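Local structure of putative protein-disulfide isomerase (Pseudomonas syringae pv. tomato, 3GN3) at residues A[63-68]-A[113-118]. The protein is of unknown function but is a putative protein-disulfide isomerase of the DsbA family, in which a helical domain is inserted into a thioredoxin fold. Sequence-based numbering, arbitrary orientation.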
loop_
_atom_site.group_PDB
_atom_site.type_symbol
_atom_site.label_atom_id
_atom_site.label_comp_id
_atom_site.label_asym_id
_atom_site.label_seq_id
_atom_site.Cartn_x
_atom_site.Cartn_y
_atom_site.Cartn_z
ATOM N N SER A 63 20.986 -5.715 8.936
ATOM C CA SER A 63 19.654 -5.707 9.515
ATOM C C SER A 63 19.034 -7.097 9.547
ATOM O O SER A 63 18.423 -7.492 10.553
ATOM C CB SER A 63 18.740 -4.739 8.767
ATOM O OG SER A 63 17.425 -4.757 9.299
ATOM N N GLY A 64 19.166 -7.831 8.444
ATOM C CA GLY A 64 18.604 -9.184 8.354
ATOM C C GLY A 64 19.131 -10.145 9.415
ATOM O O GLY A 64 18.362 -10.931 9.988
ATOM N N VAL A 65 20.433 -10.071 9.685
ATOM C CA VAL A 65 21.053 -10.881 10.726
ATOM C C VAL A 65 20.449 -10.460 12.063
ATOM O O VAL A 65 19.921 -11.290 12.815
ATOM C CB VAL A 65 22.579 -10.670 10.785
ATOM C CG1 VAL A 65 23.181 -11.446 11.948
ATOM C CG2 VAL A 65 23.231 -11.046 9.486
ATOM N N ILE A 66 20.501 -9.154 12.334
ATOM C CA ILE A 66 20.037 -8.596 13.602
ATOM C C ILE A 66 18.550 -8.830 13.850
ATOM O O ILE A 66 18.162 -9.235 14.943
ATOM C CB ILE A 66 20.427 -7.105 13.740
ATOM C CG1 ILE A 66 21.957 -6.983 13.780
ATOM C CG2 ILE A 66 19.773 -6.484 14.994
ATOM C CD1 ILE A 66 22.495 -5.589 13.480
ATOM N N VAL A 67 17.720 -8.620 12.840
ATOM C CA VAL A 67 16.279 -8.882 12.984
ATOM C C VAL A 67 16.025 -10.359 13.314
ATOM O O VAL A 67 15.201 -10.670 14.191
ATOM C CB VAL A 67 15.438 -8.422 11.730
ATOM C CG1 VAL A 67 14.006 -8.953 11.784
ATOM C CG2 VAL A 67 15.431 -6.906 11.604
ATOM N N ARG A 68 16.729 -11.258 12.615
ATOM C CA ARG A 68 16.623 -12.693 12.895
ATOM C C ARG A 68 17.002 -13.009 14.368
ATOM O O ARG A 68 16.286 -13.756 15.046
ATOM C CB ARG A 68 17.450 -13.523 11.891
ATOM C CG ARG A 68 17.076 -15.012 11.845
ATOM C CD ARG A 68 17.892 -15.798 10.805
ATOM N NE ARG A 68 17.739 -17.246 10.960
ATOM C CZ ARG A 68 16.733 -17.970 10.472
ATOM N NH1 ARG A 68 15.771 -17.399 9.765
ATOM N NH2 ARG A 68 16.675 -19.282 10.700
ATOM N N ASN A 113 28.318 -14.489 11.941
ATOM C CA ASN A 113 28.681 -15.096 13.220
ATOM C C ASN A 113 29.320 -14.117 14.199
ATOM O O ASN A 113 29.064 -14.219 15.393
ATOM C CB ASN A 113 29.550 -16.340 13.028
ATOM C CG ASN A 113 28.727 -17.597 12.829
ATOM O OD1 ASN A 113 29.161 -18.527 12.147
ATOM N ND2 ASN A 113 27.533 -17.634 13.411
ATOM N N ASP A 114 30.125 -13.172 13.699
ATOM C CA ASP A 114 30.652 -12.085 14.539
ATOM C C ASP A 114 29.534 -11.247 15.189
ATOM O O ASP A 114 29.544 -11.018 16.407
ATOM C CB ASP A 114 31.588 -11.183 13.745
ATOM C CG ASP A 114 32.854 -11.886 13.327
ATOM O OD1 ASP A 114 33.336 -12.739 14.110
ATOM O OD2 ASP A 114 33.374 -11.594 12.225
ATOM N N ILE A 115 28.563 -10.828 14.366
ATOM C CA ILE A 115 27.380 -10.077 14.793
ATOM C C ILE A 115 26.567 -10.853 15.835
ATOM O O ILE A 115 26.159 -10.294 16.857
ATOM C CB ILE A 115 26.514 -9.658 13.560
ATOM C CG1 ILE A 115 27.293 -8.697 12.639
ATOM C CG2 ILE A 115 25.163 -9.070 13.968
ATOM C CD1 ILE A 115 28.111 -7.607 13.336
ATOM N N ILE A 116 26.360 -12.143 15.595
ATOM C CA ILE A 116 25.618 -12.961 16.557
ATOM C C ILE A 116 26.323 -13.069 17.914
ATOM O O ILE A 116 25.693 -12.905 18.963
ATOM C CB ILE A 116 25.312 -14.362 16.025
ATOM C CG1 ILE A 116 24.383 -14.260 14.814
ATOM C CG2 ILE A 116 24.688 -15.231 17.133
ATOM C CD1 ILE A 116 24.127 -15.598 14.124
ATOM N N ALA A 117 27.626 -13.347 17.877
ATOM C CA ALA A 117 28.468 -13.407 19.075
ATOM C C ALA A 117 28.419 -12.081 19.867
ATOM O O ALA A 117 28.252 -12.085 21.090
ATOM C CB ALA A 117 29.906 -13.765 18.685
ATOM N N ARG A 118 28.535 -10.969 19.133
ATOM C CA ARG A 118 28.457 -9.604 19.656
ATOM C C ARG A 118 27.143 -9.310 20.412
ATOM O O ARG A 118 27.153 -8.766 21.526
ATOM C CB ARG A 118 28.634 -8.619 18.504
ATOM C CG ARG A 118 28.922 -7.197 18.929
ATOM C CD ARG A 118 30.315 -6.823 18.564
ATOM N NE ARG A 118 30.391 -5.966 17.383
ATOM C CZ ARG A 118 30.796 -6.353 16.179
ATOM N NH1 ARG A 118 31.145 -7.605 15.953
ATOM N NH2 ARG A 118 30.845 -5.482 15.190
#
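Val65 and Ile115 mark the closest backbone approach of two helical segments, 63-68 and 113-118, with Val65 CA and Ile115 CA 7.6 Å apart. The local axes come within 10.0 Å and cross at -39°, running in broadly the same direction. Both belong to the strand-free, largely helical region that lies in sequence between strand 48-54 and strand 157-160 of the sheet, consistent with the helical insertion of a DsbA-like thioredoxin fold. The pair illustrates how helical segments can meet solely through a few branched aliphatic side chains: no hydrogen bond passes between these two, and all four touching residues are buried.

Val65 and Ile115 each direct CB toward the opposite helix, and their side chains meet at a slant. With chi1 at 176°, Val65 sets CG1 opposite its own backbone N, and this methyl reaches Ile115 CG2 at 3.7 Å. The same methyl also approaches the branch point, with Val65 CG1 4.1 Å from Ile115 CB. In Ile115, chi1 of -63° leaves CG2 anti to the backbone N, and this methyl, backed by CB, makes the contact. Each helix adds the residue that follows as a flank: Ile66 and Ile116 start out to the side, yet the ends of their side chains come nearer the other segment.

Farther out, Phe97 lies against both segments, touching Ile66 and Arg118, while Arg68 donates through NE to the carbonyl of Phe131 and makes a cation-pi contact with its ring. A second subunit also reaches both, its Ala103 packing on Arg68 and its Asp109 on Asn113. Back at the interface, Ile115 CG2 meets Val65 and Ile66 alike, lying 3.8 Å from Ile66 CG1, whereas Ile116 CG1 stands 4.2 Å from Val65 CG1.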